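Local coordinates for protein aminopentol aminotransferase (Sphingopyxis macrogoltabida, PDB 6HBS) that uses pyridoxal 5'-phosphate to deaminate aminopentol, the hydrolysed form of fumonisin B1, to its 2-keto product, with pyruvate as preferred amino acceptor, at residues R6-A14 / E34-A42; E52-C60 / C365-H373. One frame throughout, in Å; residues are numbered along the deposited sequence.

Contact 1 (R6-A14 / E34-A42)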
ATOM      1  N   ARG A   6      -6.967  17.259 -25.090  1.00 26.37           N
ATOM      2  CA  ARG A   6      -6.767  17.206 -23.642  1.00 27.84           C
ATOM      3  C   ARG A   6      -5.691  16.160 -23.344  1.00 25.63           C
ATOM      4  O   ARG A   6      -4.810  16.418 -22.549  1.00 25.78           O
ATOM      5  CB  ARG A   6      -8.076  16.964 -22.883  1.00 28.27           C
ATOM      6  CG  ARG A   6      -9.043  18.139 -22.989  1.00 33.67           C
ATOM      7  CD  ARG A   6     -10.224  18.076 -22.027  1.00 36.84           C
ATOM      8  NE  ARG A   6      -9.790  18.398 -20.670  1.00 41.07           N
ATOM      9  CZ  ARG A   6      -9.835  17.579 -19.604  1.00 43.55           C
ATOM     10  NH1 ARG A   6     -10.462  16.404 -19.637  1.00 31.23           N
ATOM     11  NH2 ARG A   6      -9.267  17.979 -18.478  1.00 47.55           N
ATOM     12  N   GLN A   7      -5.731  15.019 -24.033  1.00 24.83           N
ATOM     13  CA  GLN A   7      -4.754  13.944 -23.783  1.00 25.97           C
ATOM     14  C   GLN A   7      -3.330  14.435 -24.081  1.00 28.73           C
ATOM     15  O   GLN A   7      -2.380  14.137 -23.332  1.00 25.02           O
ATOM     16  CB  GLN A   7      -5.085  12.706 -24.621  1.00 25.69           C
ATOM     17  CG  GLN A   7      -4.371  11.435 -24.197  1.00 25.22           C
ATOM     18  CD  GLN A   7      -4.761  10.887 -22.840  1.00 25.96           C
ATOM     19  OE1 GLN A   7      -3.895  10.437 -22.077  1.00 23.12           O
ATOM     20  NE2 GLN A   7      -6.057  10.901 -22.535  1.00 23.49           N
ATOM     21  N   LYS A   8      -3.188  15.166 -25.188  1.00 25.83           N
ATOM     22  CA  LYS A   8      -1.916  15.635 -25.621  1.00 31.03           C
ATOM     23  C   LYS A   8      -1.344  16.629 -24.591  1.00 27.91           C
ATOM     24  O   LYS A   8      -0.118  16.591 -24.324  1.00 27.47           O
ATOM     25  CB  LYS A   8      -2.024  16.280 -27.004  1.00 33.64           C
ATOM     26  CG  LYS A   8      -0.715  16.886 -27.482  1.00 41.00           C
ATOM     27  CD  LYS A   8      -0.795  17.627 -28.788  1.00 50.21           C
ATOM     28  CE  LYS A   8       0.580  17.969 -29.324  1.00 54.75           C
ATOM     29  NZ  LYS A   8       0.517  19.129 -30.239  1.00 57.98           N
ATOM     30  N   ASP A   9      -2.199  17.548 -24.111  1.00 25.60           N
ATOM     31  CA  ASP A   9      -1.842  18.567 -23.094  1.00 27.59           C
ATOM     32  C   ASP A   9      -1.339  17.840 -21.831  1.00 26.48           C
ATOM     33  O   ASP A   9      -0.289  18.210 -21.264  1.00 25.94           O
ATOM     34  CB  ASP A   9      -3.027  19.477 -22.740  1.00 28.12           C
ATOM     35  CG  ASP A   9      -2.759  20.516 -21.650  1.00 32.48           C
ATOM     36  OD1 ASP A   9      -1.836  21.327 -21.833  1.00 32.55           O
ATOM     37  OD2 ASP A   9      -3.430  20.445 -20.579  1.00 31.33           O
ATOM     38  N   LEU A  10      -2.114  16.830 -21.407  1.00 23.40           N
ATOM     39  CA  LEU A  10      -1.878  16.086 -20.186  1.00 24.17           C
ATOM     40  C   LEU A  10      -0.566  15.303 -20.307  1.00 23.65           C
ATOM     41  O   LEU A  10       0.206  15.293 -19.376  1.00 25.50           O
ATOM     42  CB  LEU A  10      -3.069  15.166 -19.910  1.00 24.25           C
ATOM     43  CG  LEU A  10      -4.275  15.847 -19.268  1.00 25.30           C
ATOM     44  CD1 LEU A  10      -5.489  14.937 -19.299  1.00 23.81           C
ATOM     45  CD2 LEU A  10      -3.963  16.264 -17.830  1.00 27.17           C
ATOM     46  N   ARG A  11      -0.267  14.761 -21.490  1.00 23.94           N
ATOM     47  CA  ARG A  11       0.980  14.009 -21.688  1.00 27.35           C
ATOM     48  C   ARG A  11       2.197  14.953 -21.682  1.00 26.68           C
ATOM     49  O   ARG A  11       3.250  14.587 -21.125  1.00 25.57           O
ATOM     50  CB  ARG A  11       0.934  13.189 -22.977  1.00 29.04           C
ATOM     51  CG  ARG A  11       0.112  11.911 -22.895  1.00 32.47           C
ATOM     52  CD  ARG A  11       0.286  11.221 -24.241  1.00 38.30           C
ATOM     53  NE  ARG A  11      -0.477   9.987 -24.369  1.00 44.85           N
ATOM     54  CZ  ARG A  11      -0.100   8.818 -23.856  1.00 45.61           C
ATOM     55  NH1 ARG A  11       1.034   8.733 -23.178  1.00 38.40           N
ATOM     56  NH2 ARG A  11      -0.876   7.755 -24.009  1.00 40.90           N
ATOM     57  N   GLU A  12       2.066  16.151 -22.270  1.00 26.11           N
ATOM     58  CA  GLU A  12       3.157  17.161 -22.268  1.00 26.16           C
ATOM     59  C   GLU A  12       3.480  17.558 -20.818  1.00 23.91           C
ATOM     60  O   GLU A  12       4.651  17.722 -20.464  1.00 24.88           O
ATOM     61  CB  GLU A  12       2.792  18.435 -23.056  1.00 29.80           C
ATOM     62  CG  GLU A  12       3.911  19.509 -23.175  1.00 34.92           C
ATOM     63  CD  GLU A  12       4.143  20.638 -22.133  1.00 42.75           C
ATOM     64  OE1 GLU A  12       3.308  20.865 -21.180  1.00 42.96           O
ATOM     65  OE2 GLU A  12       5.213  21.331 -22.250  1.00 41.33           O
ATOM     66  N   ARG A  13       2.435  17.824 -20.033  1.00 22.69           N
ATOM     67  CA  ARG A  13       2.566  18.275 -18.656  1.00 22.95           C
ATOM     68  C   ARG A  13       3.124  17.121 -17.797  1.00 23.21           C
ATOM     69  O   ARG A  13       4.032  17.351 -16.975  1.00 22.10           O
ATOM     70  CB  ARG A  13       1.232  18.789 -18.107  1.00 23.45           C
ATOM     71  CG  ARG A  13       0.778  20.119 -18.694  1.00 24.20           C
ATOM     72  CD  ARG A  13      -0.683  20.366 -18.429  1.00 24.35           C
ATOM     73  NE  ARG A  13      -1.019  20.318 -17.009  1.00 24.38           N
ATOM     74  CZ  ARG A  13      -2.230  20.060 -16.540  1.00 27.23           C
ATOM     75  NH1 ARG A  13      -3.235  19.841 -17.378  1.00 26.70           N
ATOM     76  NH2 ARG A  13      -2.447  20.046 -15.235  1.00 25.96           N
ATOM     77  N   ALA A  14       2.576  15.903 -17.978  1.00 21.64           N
ATOM     78  CA  ALA A  14       2.951  14.735 -17.207  1.00 22.39           C
ATOM     79  C   ALA A  14       4.455  14.469 -17.336  1.00 23.26           C
ATOM     80  O   ALA A  14       5.095  14.206 -16.331  1.00 21.71           O
ATOM     81  CB  ALA A  14       2.114  13.515 -17.576  1.00 21.45           C
ATOM     82  N   GLU A  34      -2.229   5.174 -29.883  1.00 33.18           N
ATOM     83  CA  GLU A  34      -3.643   5.523 -29.826  1.00 33.17           C
ATOM     84  C   GLU A  34      -4.226   5.314 -28.423  1.00 29.12           C
ATOM     85  O   GLU A  34      -5.280   5.855 -28.116  1.00 26.48           O
ATOM     86  CB  GLU A  34      -4.437   4.673 -30.822  1.00 37.69           C
ATOM     87  CG  GLU A  34      -4.085   4.971 -32.273  1.00 41.93           C
ATOM     88  CD  GLU A  34      -3.077   4.053 -32.934  1.00 42.24           C
ATOM     89  OE1 GLU A  34      -2.242   3.454 -32.226  1.00 41.67           O
ATOM     90  OE2 GLU A  34      -3.131   3.950 -34.166  1.00 48.11           O
ATOM     91  N   PHE A  35      -3.598   4.462 -27.609  1.00 26.51           N
ATOM     92  CA  PHE A  35      -4.112   4.154 -26.273  1.00 23.79           C
ATOM     93  C   PHE A  35      -4.014   5.410 -25.411  1.00 24.74           C
ATOM     94  O   PHE A  35      -2.941   5.999 -25.295  1.00 24.79           O
ATOM     95  CB  PHE A  35      -3.394   2.953 -25.654  1.00 23.02           C
ATOM     96  CG  PHE A  35      -3.960   1.630 -26.101  1.00 22.29           C
ATOM     97  CD1 PHE A  35      -3.579   1.067 -27.312  1.00 24.11           C
ATOM     98  CD2 PHE A  35      -4.919   0.982 -25.345  1.00 23.70           C
ATOM     99  CE1 PHE A  35      -4.129  -0.139 -27.737  1.00 24.72           C
ATOM    100  CE2 PHE A  35      -5.486  -0.212 -25.771  1.00 24.82           C
ATOM    101  CZ  PHE A  35      -5.085  -0.771 -26.973  1.00 25.71           C
ATOM    102  N   PRO A  36      -5.137   5.881 -24.827  1.00 22.14           N
ATOM    103  CA  PRO A  36      -5.100   6.982 -23.861  1.00 23.31           C
ATOM    104  C   PRO A  36      -4.437   6.578 -22.527  1.00 22.02           C
ATOM    105  O   PRO A  36      -4.645   5.466 -22.032  1.00 22.26           O
ATOM    106  CB  PRO A  36      -6.583   7.301 -23.641  1.00 23.25           C
ATOM    107  CG  PRO A  36      -7.284   5.990 -23.885  1.00 24.69           C
ATOM    108  CD  PRO A  36      -6.489   5.336 -24.998  1.00 24.48           C
ATOM    109  N   GLN A  37      -3.636   7.497 -21.983  1.00 22.69           N
ATOM    110  CA  GLN A  37      -2.968   7.329 -20.672  1.00 21.84           C
ATOM    111  C   GLN A  37      -3.875   7.791 -19.518  1.00 21.59           C
ATOM    112  O   GLN A  37      -3.972   7.097 -18.500  1.00 21.39           O
ATOM    113  CB  GLN A  37      -1.650   8.098 -20.637  1.00 22.21           C
ATOM    114  CG  GLN A  37      -0.906   7.903 -19.312  1.00 22.56           C
ATOM    115  CD  GLN A  37      -0.485   6.484 -19.041  1.00 21.73           C
ATOM    116  OE1 GLN A  37       0.653   6.103 -19.349  1.00 24.55           O
ATOM    117  NE2 GLN A  37      -1.371   5.689 -18.453  1.00 22.59           N
ATOM    118  N   PHE A  38      -4.551   8.940 -19.685  1.00 19.22           N
ATOM    119  CA  PHE A  38      -5.282   9.626 -18.647  1.00 19.15           C
ATOM    120  C   PHE A  38      -6.792   9.599 -18.903  1.00 18.62           C
ATOM    121  O   PHE A  38      -7.215   9.880 -20.003  1.00 20.80           O
ATOM    122  CB  PHE A  38      -4.776  11.065 -18.554  1.00 19.99           C
ATOM    123  CG  PHE A  38      -3.359  11.140 -18.067  1.00 19.54           C
ATOM    124  CD1 PHE A  38      -3.074  10.848 -16.742  1.00 19.82           C
ATOM    125  CD2 PHE A  38      -2.323  11.408 -18.940  1.00 19.86           C
ATOM    126  CE1 PHE A  38      -1.774  10.890 -16.281  1.00 19.99           C
ATOM    127  CE2 PHE A  38      -1.017  11.435 -18.488  1.00 21.06           C
ATOM    128  CZ  PHE A  38      -0.748  11.187 -17.153  1.00 21.87           C
ATOM    129  N   PHE A  39      -7.574   9.339 -17.855  1.00 17.84           N
ATOM    130  CA  PHE A  39      -9.031   9.194 -17.923  1.00 19.79           C
ATOM    131  C   PHE A  39      -9.748  10.265 -17.092  1.00 20.31           C
ATOM    132  O   PHE A  39      -9.123  10.970 -16.283  1.00 20.83           O
ATOM    133  CB  PHE A  39      -9.430   7.790 -17.492  1.00 18.62           C
ATOM    134  CG  PHE A  39      -8.869   6.750 -18.413  1.00 19.42           C
ATOM    135  CD1 PHE A  39      -7.551   6.323 -18.285  1.00 20.29           C
ATOM    136  CD2 PHE A  39      -9.637   6.243 -19.455  1.00 20.41           C
ATOM    137  CE1 PHE A  39      -7.034   5.389 -19.173  1.00 21.94           C
ATOM    138  CE2 PHE A  39      -9.111   5.317 -20.343  1.00 19.25           C
ATOM    139  CZ  PHE A  39      -7.819   4.881 -20.192  1.00 20.46           C
ATOM    140  N   ARG A  40     -11.054  10.429 -17.339  1.00 20.82           N
ATOM    141  CA  ARG A  40     -11.840  11.453 -16.638  1.00 21.71           C
ATOM    142  C   ARG A  40     -12.865  10.809 -15.705  1.00 20.06           C
ATOM    143  O   ARG A  40     -13.134  11.313 -14.598  1.00 19.06           O
ATOM    144  CB  ARG A  40     -12.473  12.447 -17.619  1.00 25.54           C
ATOM    145  CG  ARG A  40     -12.842  13.765 -16.942  1.00 29.75           C
ATOM    146  CD  ARG A  40     -13.550  14.768 -17.835  1.00 30.99           C
ATOM    147  NE  ARG A  40     -14.947  14.387 -18.001  1.00 32.79           N
ATOM    148  CZ  ARG A  40     -15.926  14.667 -17.143  1.00 32.49           C
ATOM    149  NH1 ARG A  40     -15.660  15.347 -16.036  1.00 30.98           N
ATOM    150  NH2 ARG A  40     -17.162  14.276 -17.401  1.00 29.45           N
ATOM    151  N   ARG A  41     -13.517   9.742 -16.141  1.00 19.98           N
ATOM    152  CA  ARG A  41     -14.589   9.188 -15.333  1.00 18.82           C
ATOM    153  C   ARG A  41     -14.854   7.742 -15.751  1.00 17.37           C
ATOM    154  O   ARG A  41     -14.353   7.276 -16.769  1.00 17.36           O
ATOM    155  CB  ARG A  41     -15.872  10.036 -15.409  1.00 19.56           C
ATOM    156  CG  ARG A  41     -16.444  10.194 -16.812  1.00 19.46           C
ATOM    157  CD  ARG A  41     -17.783  10.889 -16.807  1.00 19.27           C
ATOM    158  NE  ARG A  41     -18.150  11.172 -18.191  1.00 21.03           N
ATOM    159  CZ  ARG A  41     -19.257  10.748 -18.802  1.00 21.86           C
ATOM    160  NH1 ARG A  41     -20.090   9.929 -18.182  1.00 20.82           N
ATOM    161  NH2 ARG A  41     -19.549  11.190 -20.018  1.00 20.33           N
ATOM    162  N   ALA A  42     -15.619   7.049 -14.904  1.00 17.97           N
ATOM    163  CA  ALA A  42     -15.929   5.647 -15.107  1.00 19.29           C
ATOM    164  C   ALA A  42     -17.292   5.354 -14.518  1.00 18.95           C
ATOM    165  O   ALA A  42     -17.686   5.985 -13.523  1.00 19.22           O
ATOM    166  CB  ALA A  42     -14.860   4.760 -14.484  1.00 19.21           C
TER
HETATM  167  O   HOH W   1       2.164   7.712 -20.647  1.00 29.25           O
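The N-terminal helix of this class-III aminotransferase lies against the loop that leads into strand 39-43, and Gln7 clasps Phe38 there through the two-way amide pairing that a glutamine can offer a backbone. Gln7 NE2 donates to Phe38 O at 3.0 Å, nearly straight (173°) and in the carbonyl plane, while Phe38 N gives its hydrogen to a lone pair of Gln7 OE1 at 2.9 Å. A second donor, Gln37 N, reaches the same OE1 from above the amide plane at 3.0 Å, so this buried oxygen is gripped twice and the amide is held against flipping. The bend at chi2 (67°) turns the amide of Gln7 onto the loop.

One turn on, the extended Arg11 side chain lays a face of its guanidinium over Gln37 CB; Phe35 O lies at the edge of that guanidinium and takes a weak bond from NH2. A water joins Arg11 NH1, weakly, to Gln37 OE1, which also accepts from Thr28 N, while Gln37 NE2 donates to Glu26 O. Phe38 supplies the greasy part: its CZ meets Ala14 CB at 3.7 Å and CD2 meets Leu10 CB at 4.0 Å, the small alanine letting the ring come close, and Ser92 of the second subunit packs on Phe38.

Phe38 pairs by its backbone with Ala50 just after strand 46-49, Pro36 touches Asp49 of that strand, and Phe35 packs on Ala362 and Leu366 of helix 356-367.

Contact 2 (E52-C60 / C365-H373)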
ATOM      1  N   GLU A  52     -13.196  12.662 -23.337  1.00 24.92           N
ATOM      2  CA  GLU A  52     -14.580  12.238 -23.165  1.00 26.65           C
ATOM      3  C   GLU A  52     -14.996  11.158 -24.180  1.00 27.65           C
ATOM      4  O   GLU A  52     -16.190  10.973 -24.424  1.00 26.12           O
ATOM      5  CB  GLU A  52     -15.527  13.438 -23.241  1.00 29.26           C
ATOM      6  CG  GLU A  52     -16.744  13.272 -22.352  1.00 32.27           C
ATOM      7  CD  GLU A  52     -16.454  13.274 -20.859  1.00 32.69           C
ATOM      8  OE1 GLU A  52     -15.312  13.561 -20.491  1.00 33.73           O
ATOM      9  OE2 GLU A  52     -17.363  12.986 -20.084  1.00 34.31           O
ATOM     10  N   GLN A  53     -14.035  10.408 -24.722  1.00 28.21           N
ATOM     11  CA  GLN A  53     -14.340   9.228 -25.548  1.00 28.13           C
ATOM     12  C   GLN A  53     -14.625   8.059 -24.613  1.00 26.33           C
ATOM     13  O   GLN A  53     -13.791   7.733 -23.744  1.00 21.14           O
ATOM     14  CB  GLN A  53     -13.202   8.862 -26.506  1.00 35.38           C
ATOM     15  CG  GLN A  53     -12.657  10.018 -27.342  1.00 47.61           C
ATOM     16  CD  GLN A  53     -13.591  10.635 -28.368  1.00 60.38           C
ATOM     17  OE1 GLN A  53     -14.787  10.333 -28.448  1.00 68.37           O
ATOM     18  NE2 GLN A  53     -13.038  11.533 -29.175  1.00 67.25           N
ATOM     19  N   PRO A  54     -15.780   7.372 -24.779  1.00 24.78           N
ATOM     20  CA  PRO A  54     -16.124   6.213 -23.965  1.00 24.07           C
ATOM     21  C   PRO A  54     -15.520   4.917 -24.527  1.00 23.34           C
ATOM     22  O   PRO A  54     -15.358   4.777 -25.740  1.00 22.75           O
ATOM     23  CB  PRO A  54     -17.661   6.187 -24.032  1.00 26.47           C
ATOM     24  CG  PRO A  54     -17.961   6.713 -25.408  1.00 25.68           C
ATOM     25  CD  PRO A  54     -16.884   7.742 -25.686  1.00 26.49           C
ATOM     26  N   TYR A  55     -15.206   3.985 -23.628  1.00 20.38           N
ATOM     27  CA  TYR A  55     -14.756   2.656 -23.992  1.00 19.24           C
ATOM     28  C   TYR A  55     -15.430   1.647 -23.082  1.00 19.28           C
ATOM     29  O   TYR A  55     -15.433   1.808 -21.837  1.00 18.83           O
ATOM     30  CB  TYR A  55     -13.236   2.462 -23.864  1.00 19.92           C
ATOM     31  CG  TYR A  55     -12.402   3.519 -24.532  1.00 19.48           C
ATOM     32  CD1 TYR A  55     -12.063   4.675 -23.850  1.00 20.43           C
ATOM     33  CD2 TYR A  55     -11.996   3.398 -25.850  1.00 20.22           C
ATOM     34  CE1 TYR A  55     -11.319   5.664 -24.458  1.00 20.98           C
ATOM     35  CE2 TYR A  55     -11.279   4.402 -26.483  1.00 20.57           C
ATOM     36  CZ  TYR A  55     -10.905   5.519 -25.770  1.00 20.46           C
ATOM     37  OH  TYR A  55     -10.160   6.516 -26.325  1.00 22.82           O
ATOM     38  N   ILE A  56     -15.943   0.573 -23.689  1.00 17.89           N
ATOM     39  CA  ILE A  56     -16.294  -0.593 -22.922  1.00 17.61           C
ATOM     40  C   ILE A  56     -14.971  -1.211 -22.448  1.00 17.87           C
ATOM     41  O   ILE A  56     -14.098  -1.530 -23.263  1.00 19.29           O
ATOM     42  CB  ILE A  56     -17.148  -1.578 -23.739  1.00 17.70           C
ATOM     43  CG1 ILE A  56     -18.424  -0.914 -24.269  1.00 20.81           C
ATOM     44  CG2 ILE A  56     -17.476  -2.783 -22.883  1.00 17.34           C
ATOM     45  CD1 ILE A  56     -19.155  -1.742 -25.324  1.00 22.94           C
ATOM     46  N   ASP A  57     -14.841  -1.377 -21.125  1.00 17.61           N
ATOM     47  CA  ASP A  57     -13.536  -1.593 -20.506  1.00 17.49           C
ATOM     48  C   ASP A  57     -13.305  -3.083 -20.200  1.00 17.05           C
ATOM     49  O   ASP A  57     -13.866  -3.592 -19.260  1.00 18.40           O
ATOM     50  CB  ASP A  57     -13.431  -0.720 -19.257  1.00 17.75           C
ATOM     51  CG  ASP A  57     -12.205  -0.995 -18.403  1.00 17.39           C
ATOM     52  OD1 ASP A  57     -11.157  -1.352 -18.975  1.00 17.45           O
ATOM     53  OD2 ASP A  57     -12.357  -0.939 -17.168  1.00 19.91           O
ATOM     54  N   TYR A  58     -12.433  -3.758 -20.967  1.00 16.77           N
ATOM     55  CA  TYR A  58     -12.128  -5.172 -20.706  1.00 17.58           C
ATOM     56  C   TYR A  58     -10.873  -5.314 -19.833  1.00 18.09           C
ATOM     57  O   TYR A  58     -10.421  -6.424 -19.613  1.00 18.42           O
ATOM     58  CB  TYR A  58     -12.078  -5.995 -22.008  1.00 18.17           C
ATOM     59  CG  TYR A  58     -13.455  -6.148 -22.592  1.00 17.73           C
ATOM     60  CD1 TYR A  58     -14.327  -7.093 -22.085  1.00 20.16           C
ATOM     61  CD2 TYR A  58     -13.938  -5.260 -23.527  1.00 19.54           C
ATOM     62  CE1 TYR A  58     -15.629  -7.208 -22.559  1.00 21.38           C
ATOM     63  CE2 TYR A  58     -15.245  -5.335 -23.993  1.00 21.83           C
ATOM     64  CZ  TYR A  58     -16.083  -6.340 -23.536  1.00 21.60           C
ATOM     65  OH  TYR A  58     -17.375  -6.443 -23.960  1.00 21.02           O
ATOM     66  N   MET A  59     -10.359  -4.212 -19.277  1.00 18.40           N
ATOM     67  CA  MET A  59      -9.308  -4.323 -18.240  1.00 18.93           C
ATOM     68  C   MET A  59      -9.911  -4.349 -16.835  1.00 17.95           C
ATOM     69  O   MET A  59      -9.284  -4.836 -15.906  1.00 17.81           O
ATOM     70  CB  MET A  59      -8.314  -3.170 -18.300  1.00 18.57           C
ATOM     71  CG  MET A  59      -7.546  -3.068 -19.562  1.00 20.98           C
ATOM     72  SD  MET A  59      -7.128  -4.653 -20.279  1.00 26.30           S
ATOM     73  CE  MET A  59      -6.028  -5.398 -19.096  1.00 23.19           C
ATOM     74  N   CYS A  60     -11.129  -3.842 -16.676  1.00 16.83           N
ATOM     75  CA  CYS A  60     -11.747  -3.691 -15.328  1.00 17.32           C
ATOM     76  C   CYS A  60     -10.699  -3.105 -14.353  1.00 17.21           C
ATOM     77  O   CYS A  60     -10.490  -3.595 -13.244  1.00 16.47           O
ATOM     78  CB  CYS A  60     -12.252  -4.999 -14.752  1.00 17.69           C
ATOM     79  SG  CYS A  60     -13.583  -5.783 -15.694  1.00 18.65           S
ATOM     80  N   CYS A 365      -9.745  -1.570 -32.281  1.00 24.75           N
ATOM     81  CA  CYS A 365     -10.894  -1.699 -31.375  1.00 25.74           C
ATOM     82  C   CYS A 365     -11.170  -0.393 -30.599  1.00 25.25           C
ATOM     83  O   CYS A 365     -12.334  -0.116 -30.284  1.00 24.02           O
ATOM     84  CB  CYS A 365     -10.715  -2.827 -30.377  1.00 25.67           C
ATOM     85  SG  CYS A 365     -10.829  -4.494 -31.065  1.00 24.92           S
ATOM     86  N   LEU A 366     -10.131   0.397 -30.279  1.00 27.42           N
ATOM     87  CA  LEU A 366     -10.321   1.708 -29.580  1.00 28.98           C
ATOM     88  C   LEU A 366     -11.273   2.605 -30.372  1.00 28.61           C
ATOM     89  O   LEU A 366     -12.127   3.250 -29.785  1.00 25.02           O
ATOM     90  CB  LEU A 366      -9.001   2.461 -29.394  1.00 28.91           C
ATOM     91  CG  LEU A 366      -8.024   1.907 -28.363  1.00 29.88           C
ATOM     92  CD1 LEU A 366      -6.699   2.689 -28.401  1.00 29.34           C
ATOM     93  CD2 LEU A 366      -8.607   1.925 -26.960  1.00 27.70           C
ATOM     94  N   LYS A 367     -11.122   2.635 -31.701  1.00 32.81           N
ATOM     95  CA  LYS A 367     -11.962   3.493 -32.557  1.00 35.57           C
ATOM     96  C   LYS A 367     -13.437   3.129 -32.428  1.00 31.90           C
ATOM     97  O   LYS A 367     -14.288   3.991 -32.582  1.00 34.87           O
ATOM     98  CB  LYS A 367     -11.617   3.341 -34.040  1.00 43.01           C
ATOM     99  CG  LYS A 367     -10.262   3.890 -34.456  1.00 50.15           C
ATOM    100  CD  LYS A 367     -10.327   4.638 -35.786  1.00 57.96           C
ATOM    101  CE  LYS A 367      -9.302   4.168 -36.793  1.00 64.21           C
ATOM    102  NZ  LYS A 367      -7.946   4.116 -36.195  1.00 68.69           N
ATOM    103  N   GLY A 368     -13.726   1.849 -32.176  1.00 26.65           N
ATOM    104  CA  GLY A 368     -15.078   1.389 -31.991  1.00 26.77           C
ATOM    105  C   GLY A 368     -15.523   1.476 -30.557  1.00 26.67           C
ATOM    106  O   GLY A 368     -16.537   0.918 -30.215  1.00 25.96           O
ATOM    107  N   GLY A 369     -14.734   2.138 -29.697  1.00 24.97           N
ATOM    108  CA  GLY A 369     -15.156   2.311 -28.314  1.00 24.52           C
ATOM    109  C   GLY A 369     -15.020   1.054 -27.472  1.00 21.14           C
ATOM    110  O   GLY A 369     -15.835   0.822 -26.609  1.00 21.51           O
ATOM    111  N   VAL A 370     -13.969   0.265 -27.703  1.00 20.04           N
ATOM    112  CA  VAL A 370     -13.692  -0.924 -26.925  1.00 20.95           C
ATOM    113  C   VAL A 370     -12.226  -0.854 -26.501  1.00 19.34           C
ATOM    114  O   VAL A 370     -11.385  -0.518 -27.315  1.00 20.53           O
ATOM    115  CB  VAL A 370     -13.964  -2.193 -27.748  1.00 21.66           C
ATOM    116  CG1 VAL A 370     -13.393  -3.451 -27.122  1.00 22.42           C
ATOM    117  CG2 VAL A 370     -15.448  -2.340 -28.028  1.00 21.67           C
ATOM    118  N   TYR A 371     -11.969  -1.118 -25.215  1.00 19.68           N
ATOM    119  CA  TYR A 371     -10.618  -1.194 -24.698  1.00 18.76           C
ATOM    120  C   TYR A 371     -10.296  -2.664 -24.439  1.00 18.11           C
ATOM    121  O   TYR A 371     -10.756  -3.239 -23.467  1.00 19.17           O
ATOM    122  CB  TYR A 371     -10.464  -0.364 -23.417  1.00 20.06           C
ATOM    123  CG  TYR A 371      -9.043  -0.056 -23.000  1.00 19.31           C
ATOM    124  CD1 TYR A 371      -8.168  -1.059 -22.595  1.00 20.33           C
ATOM    125  CD2 TYR A 371      -8.574   1.252 -22.988  1.00 20.25           C
ATOM    126  CE1 TYR A 371      -6.863  -0.768 -22.198  1.00 20.29           C
ATOM    127  CE2 TYR A 371      -7.276   1.561 -22.586  1.00 20.47           C
ATOM    128  CZ  TYR A 371      -6.422   0.546 -22.184  1.00 19.26           C
ATOM    129  OH  TYR A 371      -5.163   0.856 -21.797  1.00 19.84           O
ATOM    130  N   VAL A 372      -9.440  -3.221 -25.289  1.00 19.30           N
ATOM    131  CA  VAL A 372      -8.886  -4.551 -25.126  1.00 19.52           C
ATOM    132  C   VAL A 372      -7.355  -4.442 -25.183  1.00 19.98           C
ATOM    133  O   VAL A 372      -6.797  -3.450 -25.663  1.00 21.30           O
ATOM    134  CB  VAL A 372      -9.393  -5.515 -26.211  1.00 21.14           C
ATOM    135  CG1 VAL A 372     -10.848  -5.869 -26.018  1.00 23.08           C
ATOM    136  CG2 VAL A 372      -9.123  -4.985 -27.614  1.00 21.42           C
ATOM    137  N   HIS A 373      -6.674  -5.477 -24.694  1.00 20.35           N
ATOM    138  CA  HIS A 373      -5.259  -5.393 -24.413  1.00 20.97           C
ATOM    139  C   HIS A 373      -4.508  -6.439 -25.212  1.00 20.70           C
ATOM    140  O   HIS A 373      -4.865  -7.608 -25.159  1.00 21.04           O
ATOM    141  CB  HIS A 373      -4.998  -5.535 -22.914  1.00 21.87           C
ATOM    142  CG  HIS A 373      -3.678  -4.978 -22.474  1.00 23.70           C
ATOM    143  ND1 HIS A 373      -2.463  -5.451 -22.938  1.00 22.51           N
ATOM    144  CD2 HIS A 373      -3.383  -4.036 -21.552  1.00 25.44           C
ATOM    145  CE1 HIS A 373      -1.487  -4.765 -22.380  1.00 22.51           C
ATOM    146  NE2 HIS A 373      -2.024  -3.881 -21.525  1.00 23.35           N
TER
HETATM  147  O   HOH W   2     -18.083   2.889 -26.397  1.00 37.51           O
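Met59 and Tyr371 meet at the apolar centre, where Met59 CG lies 3.6 Å from Tyr371 CE1. Met59 SD, 5.5 Å from the centroid of the Tyr371 ring, adds an oblique Met-aromatic contact. Bends at chi2 and chi3 carry the flexible thioether on to His373: His373 CB is 3.5 Å from Met59 SD, and the ring has the sulfur at its edge. Were Met59 replaced by an alanine, the Tyr371 ring and His373 CB would probably lose the side chain that touches both, and a gap would open. Tyr55 CE2 rests 3.7 Å from Leu366 CD2, and Val370 and Val372 set their CG1 methyls against the ring of Tyr58, branched residues that suit an extended chain.

The backbones run parallel: Ile56 N donates to Gly369 O at 2.9 Å, Tyr371 N to Ile56 O almost straight (175°), and Tyr58 N to Tyr371 O at 3.1 Å. At the polar edge Asp57 OD1 accepts from Met59 N, an Asx turn, while OD2 is hydrogen-bonded to Tyr69 OH. Gly369, with positive phi, is the C' residue of a Schellman motif ending helix 356-367 and leads into strand 370-371, a parallel outermost strand, within this chain, of a small mixed sheet.

From the N terminus, helix 5-17 leads into a long loop, and contact 1 closes it by bringing 34-42, the end of the loop and the start of strand 39-43, back against the helix. The chain then runs antiparallel through 46-49 to 54-57, and only some 300 residues later, beyond the seven-stranded sheet, does contact 2 return it as strand 370-371. The contacts follow in series, neither nested nor crossed, yet share one four-stranded sheet, with 39-43 and 370-371 outermost within the chain, although 39-43 also bonds by its backbone to the second subunit. Glu52 ties them directly, taking Arg40 and Arg41 in salt bridges, and Phe35 CZ packs on Val372 O at 3.4 Å.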